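Local structure of AlyGC (Glaciecola chathamensis, 5GKD) at residues 116-121 with 536-541; 350-355 with 376-381; 641-646 with 671-676; 25-30 with 51-56. The protein is an alginate lyase of polysaccharide lyase family 6, which probably cleaves the uronic acid chains of alginate by beta-elimination with the help of a bound calcium ion. All coordinates share one frame; numbering follows the deposited sequence.

Interaction 1: residues 116-121 with 536-541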
loop_
_atom_site.group_PDB
_atom_site.type_symbol
_atom_site.label_atom_id
_atom_site.label_comp_id
_atom_site.label_asym_id
_atom_site.label_seq_id
_atom_site.Cartn_x
_atom_site.Cartn_y
_atom_site.Cartn_z
ATOM N N ASN A 116 3.122 -2.737 16.600
ATOM C CA ASN A 116 3.686 -2.868 15.268
ATOM C C ASN A 116 3.328 -1.651 14.413
ATOM O O ASN A 116 2.229 -1.128 14.530
ATOM C CB ASN A 116 3.161 -4.142 14.610
ATOM C CG ASN A 116 3.956 -4.532 13.407
ATOM O OD1 ASN A 116 3.765 -3.987 12.314
ATOM N ND2 ASN A 116 4.880 -5.488 13.596
ATOM N N PRO A 117 4.226 -1.190 13.541
ATOM C CA PRO A 117 3.894 -0.022 12.707
ATOM C C PRO A 117 2.727 -0.243 11.749
ATOM O O PRO A 117 2.089 0.742 11.362
ATOM C CB PRO A 117 5.195 0.257 11.928
ATOM C CG PRO A 117 6.239 -0.534 12.557
ATOM C CD PRO A 117 5.624 -1.612 13.403
ATOM N N GLU A 118 2.438 -1.473 11.327
ATOM C CA GLU A 118 1.320 -1.753 10.423
ATOM C C GLU A 118 0.178 -2.390 11.194
ATOM O O GLU A 118 0.382 -3.409 11.858
ATOM C CB GLU A 118 1.722 -2.692 9.277
ATOM C CG GLU A 118 2.727 -2.133 8.311
ATOM C CD GLU A 118 2.983 -3.061 7.133
ATOM O OE1 GLU A 118 2.020 -3.411 6.416
ATOM O OE2 GLU A 118 4.156 -3.457 6.947
ATOM N N LYS A 119 -1.028 -1.824 11.065
ATOM C CA LYS A 119 -2.170 -2.331 11.828
ATOM C C LYS A 119 -2.429 -3.806 11.566
ATOM O O LYS A 119 -2.836 -4.525 12.479
ATOM C CB LYS A 119 -3.440 -1.523 11.525
ATOM C CG LYS A 119 -3.498 -0.145 12.193
ATOM C CD LYS A 119 -4.851 0.544 11.955
ATOM C CE LYS A 119 -5.922 -0.097 12.800
ATOM N NZ LYS A 119 -7.258 0.218 12.315
ATOM N N PHE A 120 -2.205 -4.289 10.344
ATOM C CA PHE A 120 -2.568 -5.665 10.034
ATOM C C PHE A 120 -1.365 -6.567 9.874
ATOM O O PHE A 120 -1.456 -7.630 9.258
ATOM C CB PHE A 120 -3.513 -5.684 8.836
ATOM C CG PHE A 120 -4.835 -5.110 9.202
ATOM C CD1 PHE A 120 -5.039 -3.750 9.151
ATOM C CD2 PHE A 120 -5.794 -5.906 9.794
ATOM C CE1 PHE A 120 -6.229 -3.206 9.573
ATOM C CE2 PHE A 120 -6.978 -5.368 10.222
ATOM C CZ PHE A 120 -7.198 -4.020 10.120
ATOM N N GLU A 121 -0.246 -6.167 10.453
ATOM C CA GLU A 121 0.834 -7.080 10.782
ATOM C C GLU A 121 0.577 -7.520 12.218
ATOM O O GLU A 121 0.766 -6.740 13.156
ATOM C CB GLU A 121 2.185 -6.404 10.605
ATOM C CG GLU A 121 3.355 -7.347 10.469
ATOM C CD GLU A 121 3.282 -8.237 9.235
ATOM O OE1 GLU A 121 3.667 -9.415 9.341
ATOM O OE2 GLU A 121 2.825 -7.779 8.174
ATOM N N ARG A 536 0.273 7.185 2.284
ATOM C CA ARG A 536 0.200 5.916 1.589
ATOM C C ARG A 536 1.079 4.852 2.233
ATOM O O ARG A 536 1.036 3.686 1.821
ATOM C CB ARG A 536 0.556 6.112 0.119
ATOM C CG ARG A 536 -0.368 7.120 -0.581
ATOM C CD ARG A 536 -0.084 7.161 -2.052
ATOM N NE ARG A 536 -0.948 8.066 -2.796
ATOM C CZ ARG A 536 -0.566 9.260 -3.235
ATOM N NH1 ARG A 536 0.650 9.700 -2.974
ATOM N NH2 ARG A 536 -1.402 10.015 -3.928
ATOM N N LEU A 537 1.858 5.223 3.222
ATOM C CA LEU A 537 2.494 4.228 4.062
ATOM C C LEU A 537 1.424 3.618 4.957
ATOM O O LEU A 537 0.595 4.361 5.494
ATOM C CB LEU A 537 3.610 4.852 4.887
ATOM C CG LEU A 537 4.926 5.115 4.143
ATOM C CD1 LEU A 537 4.802 6.204 3.081
ATOM C CD2 LEU A 537 6.036 5.476 5.128
ATOM N N PRO A 538 1.353 2.290 5.083
ATOM C CA PRO A 538 0.363 1.684 5.980
ATOM C C PRO A 538 0.481 2.311 7.357
ATOM O O PRO A 538 1.580 2.447 7.904
ATOM C CB PRO A 538 0.745 0.197 5.999
ATOM C CG PRO A 538 1.587 -0.021 4.811
ATOM C CD PRO A 538 2.292 1.293 4.548
ATOM N N MET A 539 -0.647 2.745 7.890
ATOM C CA MET A 539 -0.643 3.493 9.138
ATOM C C MET A 539 -0.673 2.566 10.343
ATOM O O MET A 539 -1.096 1.414 10.268
ATOM C CB MET A 539 -1.827 4.456 9.199
ATOM C CG MET A 539 -1.852 5.465 8.072
ATOM S SD MET A 539 -3.257 6.585 8.151
ATOM C CE MET A 539 -2.887 7.508 9.625
ATOM N N GLN A 540 -0.224 3.103 11.472
ATOM C CA GLN A 540 -0.179 2.402 12.747
ATOM C C GLN A 540 -1.405 2.660 13.599
ATOM O O GLN A 540 -1.655 1.918 14.546
ATOM C CB GLN A 540 1.075 2.841 13.520
ATOM C CG GLN A 540 1.354 2.051 14.781
ATOM C CD GLN A 540 2.332 2.745 15.703
ATOM O OE1 GLN A 540 2.108 3.884 16.109
ATOM N NE2 GLN A 540 3.420 2.056 16.055
ATOM N N ARG A 541 -2.195 3.660 13.244
ATOM C CA ARG A 541 -3.098 4.334 14.157
ATOM C C ARG A 541 -4.323 4.767 13.361
ATOM O O ARG A 541 -4.223 5.010 12.157
ATOM C CB ARG A 541 -2.343 5.531 14.742
ATOM C CG ARG A 541 -2.872 6.198 15.934
ATOM C CD ARG A 541 -1.819 7.152 16.398
ATOM N NE ARG A 541 -0.716 6.432 17.023
ATOM C CZ ARG A 541 -0.424 6.507 18.316
ATOM N NH1 ARG A 541 -1.141 7.287 19.112
ATOM N NH2 ARG A 541 0.591 5.819 18.816
HETATM O O HOH W 1 -0.806 -0.883 14.454
HETATM O O HOH W 2 2.894 3.321 10.585
#

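Interaction 2: residues 350-355 with 376-381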
loop_
_atom_site.group_PDB
_atom_site.type_symbol
_atom_site.label_atom_id
_atom_site.label_comp_id
_atom_site.label_asym_id
_atom_site.label_seq_id
_atom_site.Cartn_x
_atom_site.Cartn_y
_atom_site.Cartn_z
ATOM N N GLN A 350 -37.030 2.753 29.606
ATOM C CA GLN A 350 -37.338 3.064 28.215
ATOM C C GLN A 350 -38.684 2.508 27.769
ATOM O O GLN A 350 -39.017 2.601 26.588
ATOM C CB GLN A 350 -36.224 2.562 27.296
ATOM C CG GLN A 350 -34.983 3.441 27.308
ATOM C CD GLN A 350 -35.307 4.915 27.055
ATOM O OE1 GLN A 350 -35.606 5.313 25.922
ATOM N NE2 GLN A 350 -35.253 5.731 28.116
ATOM N N GLY A 351 -39.471 1.952 28.689
ATOM C CA GLY A 351 -40.809 1.497 28.388
ATOM C C GLY A 351 -40.919 0.031 28.027
ATOM O O GLY A 351 -42.037 -0.479 27.896
ATOM N N THR A 352 -39.802 -0.657 27.879
ATOM C CA THR A 352 -39.791 -2.041 27.460
ATOM C C THR A 352 -38.822 -2.805 28.347
ATOM O O THR A 352 -37.945 -2.222 28.986
ATOM C CB THR A 352 -39.384 -2.145 25.978
ATOM O OG1 THR A 352 -39.654 -3.454 25.484
ATOM C CG2 THR A 352 -37.903 -1.849 25.807
ATOM N N ASP A 353 -38.981 -4.125 28.382
ATOM C CA ASP A 353 -37.990 -4.946 29.059
ATOM C C ASP A 353 -36.731 -5.170 28.219
ATOM O O ASP A 353 -35.802 -5.823 28.692
ATOM C CB ASP A 353 -38.610 -6.281 29.482
ATOM C CG ASP A 353 -39.074 -7.125 28.311
ATOM O OD1 ASP A 353 -38.973 -6.693 27.145
ATOM O OD2 ASP A 353 -39.565 -8.240 28.566
ATOM N N GLY A 354 -36.677 -4.639 27.000
ATOM C CA GLY A 354 -35.544 -4.776 26.118
ATOM C C GLY A 354 -35.376 -6.136 25.470
ATOM O O GLY A 354 -34.407 -6.330 24.730
ATOM N N ILE A 355 -36.298 -7.069 25.688
ATOM C CA ILE A 355 -36.113 -8.445 25.245
ATOM C C ILE A 355 -36.622 -8.611 23.820
ATOM O O ILE A 355 -37.720 -8.153 23.481
ATOM C CB ILE A 355 -36.821 -9.419 26.192
ATOM C CG1 ILE A 355 -36.125 -9.429 27.552
ATOM C CG2 ILE A 355 -36.877 -10.794 25.580
ATOM C CD1 ILE A 355 -36.951 -10.099 28.654
ATOM N N LYS A 376 -43.039 -2.834 29.654
ATOM C CA LYS A 376 -43.801 -3.823 28.904
ATOM C C LYS A 376 -43.047 -5.146 28.832
ATOM O O LYS A 376 -41.983 -5.215 28.208
ATOM C CB LYS A 376 -44.073 -3.310 27.484
ATOM C CG LYS A 376 -45.496 -2.885 27.194
ATOM C CD LYS A 376 -45.745 -1.451 27.604
ATOM C CE LYS A 376 -47.206 -1.078 27.431
ATOM N NZ LYS A 376 -47.542 0.170 28.159
ATOM N N PRO A 377 -43.547 -6.209 29.457
ATOM C CA PRO A 377 -42.860 -7.503 29.379
ATOM C C PRO A 377 -43.046 -8.123 28.006
ATOM O O PRO A 377 -44.156 -8.157 27.475
ATOM C CB PRO A 377 -43.547 -8.340 30.460
ATOM C CG PRO A 377 -44.885 -7.723 30.613
ATOM C CD PRO A 377 -44.754 -6.267 30.296
ATOM N N SER A 378 -41.949 -8.600 27.423
ATOM C CA SER A 378 -42.020 -9.336 26.167
ATOM C C SER A 378 -42.355 -10.803 26.376
ATOM O O SER A 378 -42.699 -11.485 25.409
ATOM C CB SER A 378 -40.692 -9.231 25.395
ATOM O OG SER A 378 -40.289 -7.879 25.198
ATOM N N ILE A 379 -42.247 -11.302 27.603
ATOM C CA ILE A 379 -42.503 -12.700 27.930
ATOM C C ILE A 379 -43.393 -12.729 29.166
ATOM O O ILE A 379 -43.130 -12.006 30.131
ATOM C CB ILE A 379 -41.194 -13.468 28.189
ATOM C CG1 ILE A 379 -40.310 -13.456 26.945
ATOM C CG2 ILE A 379 -41.479 -14.898 28.630
ATOM C CD1 ILE A 379 -38.845 -13.768 27.236
ATOM N N ASN A 380 -44.432 -13.565 29.152
ATOM C CA ASN A 380 -45.391 -13.569 30.271
ATOM C C ASN A 380 -44.966 -14.475 31.422
ATOM O O ASN A 380 -44.636 -13.978 32.511
ATOM C CB ASN A 380 -46.792 -13.921 29.769
ATOM C CG ASN A 380 -47.729 -12.731 29.825
ATOM O OD1 ASN A 380 -47.324 -11.635 30.221
ATOM N ND2 ASN A 380 -48.982 -12.935 29.430
ATOM N N LYS A 381 -44.992 -15.797 31.228
ATOM C CA LYS A 381 -44.629 -16.699 32.316
ATOM C C LYS A 381 -43.173 -16.485 32.709
ATOM O O LYS A 381 -42.287 -16.435 31.856
ATOM C CB LYS A 381 -44.815 -18.175 31.938
ATOM C CG LYS A 381 -46.203 -18.644 31.581
ATOM C CD LYS A 381 -46.513 -20.078 32.103
ATOM C CE LYS A 381 -45.315 -21.037 32.207
ATOM N NZ LYS A 381 -44.757 -21.539 30.900
HETATM O O HOH W 3 -41.795 -5.400 25.510
HETATM O O HOH W 4 -40.698 -10.239 30.123
#

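Interaction 3: residues 641-646 with 671-676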
loop_
_atom_site.group_PDB
_atom_site.type_symbol
_atom_site.label_atom_id
_atom_site.label_comp_id
_atom_site.label_asym_id
_atom_site.label_seq_id
_atom_site.Cartn_x
_atom_site.Cartn_y
_atom_site.Cartn_z
ATOM N N ASN A 641 -27.972 12.924 5.653
ATOM C CA ASN A 641 -29.242 13.597 5.867
ATOM C C ASN A 641 -29.190 15.023 5.347
ATOM O O ASN A 641 -28.204 15.738 5.554
ATOM C CB ASN A 641 -29.628 13.651 7.348
ATOM C CG ASN A 641 -29.661 12.299 7.988
ATOM O OD1 ASN A 641 -30.079 11.314 7.377
ATOM N ND2 ASN A 641 -29.211 12.231 9.232
ATOM N N ASN A 642 -30.285 15.443 4.713
ATOM C CA ASN A 642 -30.540 16.856 4.450
ATOM C C ASN A 642 -29.521 17.447 3.487
ATOM O O ASN A 642 -29.167 18.617 3.591
ATOM C CB ASN A 642 -30.586 17.659 5.756
ATOM C CG ASN A 642 -31.766 17.277 6.627
ATOM O OD1 ASN A 642 -32.873 17.723 6.359
ATOM N ND2 ASN A 642 -31.552 16.431 7.652
ATOM N N ASN A 643 -29.051 16.644 2.543
ATOM C CA ASN A 643 -28.098 17.096 1.544
ATOM C C ASN A 643 -28.802 17.309 0.212
ATOM O O ASN A 643 -29.860 16.746 -0.056
ATOM C CB ASN A 643 -26.953 16.086 1.344
ATOM C CG ASN A 643 -26.273 15.690 2.637
ATOM O OD1 ASN A 643 -25.501 16.455 3.220
ATOM N ND2 ASN A 643 -26.556 14.491 3.090
ATOM N N ILE A 644 -28.166 18.096 -0.641
ATOM C CA ILE A 644 -28.584 18.271 -2.019
ATOM C C ILE A 644 -27.438 17.815 -2.897
ATOM O O ILE A 644 -26.332 18.361 -2.814
ATOM C CB ILE A 644 -28.971 19.727 -2.325
ATOM C CG1 ILE A 644 -30.197 20.137 -1.510
ATOM C CG2 ILE A 644 -29.231 19.916 -3.814
ATOM C CD1 ILE A 644 -29.865 20.653 -0.125
ATOM N N PHE A 645 -27.696 16.819 -3.732
ATOM C CA PHE A 645 -26.709 16.275 -4.652
ATOM C C PHE A 645 -27.186 16.535 -6.075
ATOM O O PHE A 645 -28.260 16.062 -6.459
ATOM C CB PHE A 645 -26.509 14.766 -4.427
ATOM C CG PHE A 645 -26.246 14.355 -2.983
ATOM C CD1 PHE A 645 -25.072 14.719 -2.329
ATOM C CD2 PHE A 645 -27.135 13.524 -2.316
ATOM C CE1 PHE A 645 -24.815 14.304 -1.021
ATOM C CE2 PHE A 645 -26.890 13.108 -1.004
ATOM C CZ PHE A 645 -25.720 13.498 -0.359
ATOM N N ASN A 646 -26.393 17.272 -6.864
ATOM C CA ASN A 646 -26.724 17.565 -8.258
ATOM C C ASN A 646 -25.673 17.003 -9.202
ATOM O O ASN A 646 -24.474 17.219 -8.998
ATOM C CB ASN A 646 -26.850 19.074 -8.532
ATOM C CG ASN A 646 -27.784 19.781 -7.573
ATOM O OD1 ASN A 646 -29.009 19.693 -7.701
ATOM N ND2 ASN A 646 -27.211 20.532 -6.633
ATOM N N THR A 671 -31.717 10.234 4.600
ATOM C CA THR A 671 -32.929 10.909 5.044
ATOM C C THR A 671 -32.966 12.329 4.494
ATOM O O THR A 671 -31.986 13.062 4.614
ATOM C CB THR A 671 -32.971 10.906 6.585
ATOM O OG1 THR A 671 -33.772 9.815 7.046
ATOM C CG2 THR A 671 -33.460 12.207 7.167
ATOM N N THR A 672 -34.075 12.698 3.854
ATOM C CA THR A 672 -34.357 14.093 3.522
ATOM C C THR A 672 -33.302 14.677 2.577
ATOM O O THR A 672 -32.928 15.846 2.677
ATOM C CB THR A 672 -34.476 14.942 4.796
ATOM O OG1 THR A 672 -35.224 14.218 5.772
ATOM C CG2 THR A 672 -35.206 16.244 4.532
ATOM N N ASN A 673 -32.812 13.865 1.654
ATOM C CA ASN A 673 -31.863 14.338 0.661
ATOM C C ASN A 673 -32.583 14.597 -0.657
ATOM O O ASN A 673 -33.692 14.127 -0.883
ATOM C CB ASN A 673 -30.736 13.323 0.421
ATOM C CG ASN A 673 -30.027 12.899 1.702
ATOM O OD1 ASN A 673 -29.216 13.637 2.245
ATOM N ND2 ASN A 673 -30.317 11.685 2.167
ATOM N N GLU A 674 -31.920 15.341 -1.536
ATOM C CA GLU A 674 -32.296 15.441 -2.942
ATOM C C GLU A 674 -31.188 14.843 -3.802
ATOM O O GLU A 674 -30.024 15.249 -3.695
ATOM C CB GLU A 674 -32.538 16.896 -3.356
ATOM C CG GLU A 674 -33.538 17.663 -2.508
ATOM C CD GLU A 674 -33.666 19.125 -2.952
ATOM O OE1 GLU A 674 -33.237 19.449 -4.087
ATOM O OE2 GLU A 674 -34.183 19.946 -2.160
ATOM N N PHE A 675 -31.546 13.883 -4.644
ATOM C CA PHE A 675 -30.644 13.311 -5.640
ATOM C C PHE A 675 -31.163 13.740 -7.010
ATOM O O PHE A 675 -32.057 13.102 -7.570
ATOM C CB PHE A 675 -30.568 11.790 -5.529
ATOM C CG PHE A 675 -29.828 11.285 -4.319
ATOM C CD1 PHE A 675 -30.452 11.232 -3.079
ATOM C CD2 PHE A 675 -28.532 10.790 -4.430
ATOM C CE1 PHE A 675 -29.788 10.745 -1.967
ATOM C CE2 PHE A 675 -27.861 10.302 -3.315
ATOM C CZ PHE A 675 -28.494 10.280 -2.086
ATOM N N ASN A 676 -30.589 14.808 -7.549
ATOM C CA ASN A 676 -31.052 15.415 -8.789
ATOM C C ASN A 676 -30.128 15.037 -9.936
ATOM O O ASN A 676 -28.929 15.328 -9.895
ATOM C CB ASN A 676 -31.139 16.934 -8.643
ATOM C CG ASN A 676 -32.017 17.349 -7.470
ATOM O OD1 ASN A 676 -32.984 16.669 -7.144
ATOM N ND2 ASN A 676 -31.678 18.455 -6.828
HETATM O O HOH W 5 -32.394 18.410 1.429
#

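Interaction 4: residues 25-30 with 51-56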
loop_
_atom_site.group_PDB
_atom_site.type_symbol
_atom_site.label_atom_id
_atom_site.label_comp_id
_atom_site.label_asym_id
_atom_site.label_seq_id
_atom_site.Cartn_x
_atom_site.Cartn_y
_atom_site.Cartn_z
ATOM N N ILE A 25 18.931 -7.609 38.319
ATOM C CA ILE A 25 18.402 -6.250 38.349
ATOM C C ILE A 25 18.880 -5.509 37.102
ATOM O O ILE A 25 20.081 -5.246 36.939
ATOM C CB ILE A 25 18.822 -5.512 39.624
ATOM C CG1 ILE A 25 18.318 -6.247 40.866
ATOM C CG2 ILE A 25 18.301 -4.095 39.604
ATOM C CD1 ILE A 25 18.716 -5.551 42.160
ATOM N N LEU A 26 17.943 -5.161 36.223
ATOM C CA LEU A 26 18.255 -4.307 35.083
ATOM C C LEU A 26 18.397 -2.871 35.566
ATOM O O LEU A 26 17.445 -2.304 36.112
ATOM C CB LEU A 26 17.174 -4.394 34.007
ATOM C CG LEU A 26 16.840 -5.742 33.375
ATOM C CD1 LEU A 26 15.842 -5.549 32.216
ATOM C CD2 LEU A 26 18.105 -6.486 32.942
ATOM N N ALA A 27 19.582 -2.297 35.363
ATOM C CA ALA A 27 19.871 -0.937 35.778
ATOM C C ALA A 27 18.956 0.064 35.077
ATOM O O ALA A 27 18.581 -0.107 33.919
ATOM C CB ALA A 27 21.343 -0.599 35.478
ATOM N N ASN A 28 18.616 1.130 35.796
ATOM C CA ASN A 28 17.786 2.185 35.243
ATOM C C ASN A 28 18.383 2.703 33.945
ATOM O O ASN A 28 19.590 2.907 33.841
ATOM C CB ASN A 28 17.648 3.329 36.249
ATOM C CG ASN A 28 16.849 2.934 37.460
ATOM O OD1 ASN A 28 16.050 1.999 37.409
ATOM N ND2 ASN A 28 17.042 3.647 38.553
ATOM N N GLY A 29 17.527 2.891 32.960
ATOM C CA GLY A 29 17.933 3.391 31.669
ATOM C C GLY A 29 17.041 2.820 30.586
ATOM O O GLY A 29 16.044 2.155 30.860
ATOM N N THR A 30 17.431 3.094 29.349
ATOM C CA THR A 30 16.710 2.661 28.162
ATOM C C THR A 30 17.482 1.516 27.510
ATOM O O THR A 30 18.623 1.694 27.082
ATOM C CB THR A 30 16.520 3.836 27.199
ATOM O OG1 THR A 30 15.722 4.847 27.836
ATOM C CG2 THR A 30 15.850 3.389 25.916
ATOM N N ARG A 51 14.083 -7.992 37.517
ATOM C CA ARG A 51 13.305 -6.803 37.838
ATOM C C ARG A 51 14.083 -5.543 37.488
ATOM O O ARG A 51 15.307 -5.542 37.402
ATOM C CB ARG A 51 12.882 -6.772 39.315
ATOM C CG ARG A 51 13.920 -7.289 40.257
ATOM C CD ARG A 51 13.515 -7.160 41.739
ATOM N NE ARG A 51 13.859 -5.821 42.170
ATOM C CZ ARG A 51 14.786 -5.521 43.063
ATOM N NH1 ARG A 51 15.454 -6.460 43.699
ATOM N NH2 ARG A 51 15.013 -4.255 43.328
ATOM N N GLY A 52 13.349 -4.460 37.279
ATOM C CA GLY A 52 13.983 -3.182 37.043
ATOM C C GLY A 52 14.475 -2.589 38.352
ATOM O O GLY A 52 13.845 -2.736 39.399
ATOM N N GLN A 53 15.633 -1.928 38.278
ATOM C CA GLN A 53 16.227 -1.285 39.446
ATOM C C GLN A 53 15.234 -0.365 40.141
ATOM O O GLN A 53 15.017 -0.463 41.351
ATOM C CB GLN A 53 17.467 -0.500 39.018
ATOM C CG GLN A 53 18.241 0.127 40.157
ATOM C CD GLN A 53 19.373 1.014 39.659
ATOM O OE1 GLN A 53 19.586 1.165 38.463
ATOM N NE2 GLN A 53 20.088 1.618 40.583
ATOM N N THR A 54 14.612 0.524 39.381
ATOM C CA THR A 54 13.554 1.393 39.882
ATOM C C THR A 54 12.367 1.267 38.944
ATOM O O THR A 54 12.432 1.787 37.814
ATOM C CB THR A 54 13.991 2.849 39.945
ATOM O OG1 THR A 54 15.170 2.969 40.746
ATOM C CG2 THR A 54 12.866 3.698 40.530
ATOM N N PRO A 55 11.281 0.618 39.360
ATOM C CA PRO A 55 10.137 0.470 38.452
ATOM C C PRO A 55 9.703 1.836 37.953
ATOM O O PRO A 55 9.580 2.782 38.726
ATOM C CB PRO A 55 9.077 -0.207 39.323
ATOM C CG PRO A 55 9.903 -0.989 40.358
ATOM C CD PRO A 55 11.081 -0.081 40.641
ATOM N N GLY A 56 9.580 1.957 36.636
ATOM C CA GLY A 56 9.272 3.205 35.989
ATOM C C GLY A 56 10.472 3.909 35.392
ATOM O O GLY A 56 10.287 4.902 34.688
#

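Interaction 1: residues 116-121 with 536-541
Pro117, Glu118 and Lys119 meet Pro538, Met539 and Gln540 where a loop of the N-terminal parallel beta-helix touches one of the second, C-terminal beta-helix. Neither loop has regular secondary structure, but the first is braced by an Asx turn, with Asn116 OD1 accepting from Glu118 N at 3.0 Å on an in-plane lone pair, followed by a type I turn over Glu118 to Glu121. The close-packed part lies around Gln540, whose CB rests 3.2 Å from Pro117 O and whose CG, anti to the backbone N (chi1 -172°), lies against Asn116 O. The Glu118 chain runs along the Pro538 ring, with Glu118 CG 3.8 Å from Pro538 CB. With an alanine at Glu118, the carboxylate arm beside Pro538 is gone; the ring would probably lose this packing, and Arg536 of the second subunit a weak, long-range ion-pair partner. The direct polar link is slight: Lys119 N gives a weak hydrogen bond to Met539 O at 3.3 Å, while Lys119 NZ turns elsewhere, to Leu177 O and Asn542 OD1. In this looser part of the contact the backbone oxygens are linked mostly through water. One water molecule donates to both Asn116 O and Gln540 O, the latter 2.9 Å from the water oxygen.

Interaction 2: residues 350-355 with 376-381
An Asx turn at Asp353 forms the polar centre of this contact between two loops of the N-terminal parallel beta-helix, and Ser378 of the neighbouring loop docks onto its carboxylate. Asp353 OD1 takes the turn's bond from Ile355 N, which comes from above the carboxylate plane, and a second from Ser378 OG at 2.6 Å on the syn lone pair. The other oxygen, OD2, receives Ser378 N at 2.7 Å, from the other face of the carboxylate and almost perfectly straight, with an N-H...O angle of 179°. Both carboxylate oxygens are thus gripped by a single serine, through its hydroxyl and its amide, and a water donating to OD2 adds a further bond. Asp353 CG sits between the backbone N and the carbonyl carbon (chi1 63°), which turns the carboxylate toward Ser378. So many donors would probably stabilise the negative charge of this buried group. Upstream, a single beta bridge pairs Thr352 with Lys376: Lys376 N bonds to Gly351 O at 3.1 Å, and Asp353 N to Lys376 O at 3.2 Å. Another water joins Thr352 OG1, Lys376 O and Ser378 OG. Beyond the carboxylate the contact turns apolar, as Ile355 and Ile379 lie roughly perpendicular to each other, CG2 of the former 3.9 Å from CD1 of the latter. Ile355 opens strand 355-357 and packs on Ile322 and Phe324 of strand 322-326, while Ile379 leans on Phe366 of strand 364-372 and Pro377 on Gln385 of strand 383-386.

Interaction 3: residues 641-646 with 671-676
Asn643 and Asn673 run alongside each other, their amide planes only 2° apart, and share one oxygen: Asn673 OD1 accepts from Asn643 ND2 at 2.9 Å and from Asn643 N at 3.0 Å. The two donors reach that oxygen from opposite faces of its carbonyl plane, so both the backbone and the side chain of Asn643 hold it. Next to this pair, Phe645 and Phe675 meet obliquely, ring planes at 49°; Phe645 CE2 comes within 3.4 Å of Phe675 CZ, and Phe645 CD2 lies over one face of the Phe675 ring, offset toward its rim. On the reverse face, Asn676 ND2 donates to Asn646 OD1 at 3.1 Å, an almost straight bond, and Ile644 CG1 lies against the carboxylate end of Glu674. Equivalent positions stacked from coil to coil in this way form the asparagine and aromatic ladders of a parallel beta-helix, here the C-terminal one. The backbones keep the ladders in step: Phe645 N bonds to Glu674 O at 2.8 Å, and Phe645 O receives Asn676 N at 2.9 Å. Farther out, the asparagine ladder runs on to Asn697, whose OD1 accepts from Asn673 ND2, which also meets Met640 O; on the other side Asn643 ND2 donates to the backbone Ile609 O and its OD1 accepts from Ser612 N. Phe675 likewise meets the ring of Phe699 in strand 691-700, while Phe645 packs on Val614 of strand 613-617.

Interaction 4: residues 25-30 with 51-56
Ile25 extends beside Arg51, and its CD1 comes 3.7 Å from Arg51 NH1. The charged end of that arginine is held by a salt bridge to Asp23, while Ile25 CD1 covers part of one face of the guanidinium; Ile25 CG2, meanwhile, packs 3.5 Å from Gln53 CA. One residue on, Leu26 carries the parallel pairing, its N bonded to Arg51 O and its O receiving Gln53 N at 2.8 Å. Ala27 leaves the strand and lies close to Gln53 OE1. At Asn28 the bonding passes to side chains. Gln53, its chain fully stretched from an anti first torsion (chi1 -175°), sends OE1 to Asn28 N at 2.8 Å, a nearly straight bond in the carbonyl plane. The Asn28 amide stacks across that of Gln53, their planes 18° apart, and grips Thr54 twice: OD1 accepts from Thr54 N at 2.9 Å on an in-plane lone pair, and ND2 donates to Thr54 OG1 at 3.0 Å. A leucine in place of Asn28 would probably leave Thr54 N and OG1 without these mates and the loop after Gly52 freer to move. Strand 29-32 then pairs with strand 58-62, so the contact spans the corner between two runs of strands, an arrangement typical of successive coils of a parallel beta-helix; here these are among the first coils of the N-terminal one.

In the fold
From the N terminus, interaction 4 comes first, closing a short loop between strands 23-26 and 48-52, in the first coils of the N-terminal beta-helix. Interaction 1 then opens at 116-121 and closes more than four hundred residues later at 536-541, joining that beta-helix to the C-terminal one. Nested within its span is interaction 2, which links loops near the far end of the first beta-helix; its centre lies about 46 Å from that of interaction 1. Interaction 3 follows in series, tying adjacent coils late in the second beta-helix. None of the contacts cross along the chain, and the centres of interactions 3 and 4 are about 61 Å apart.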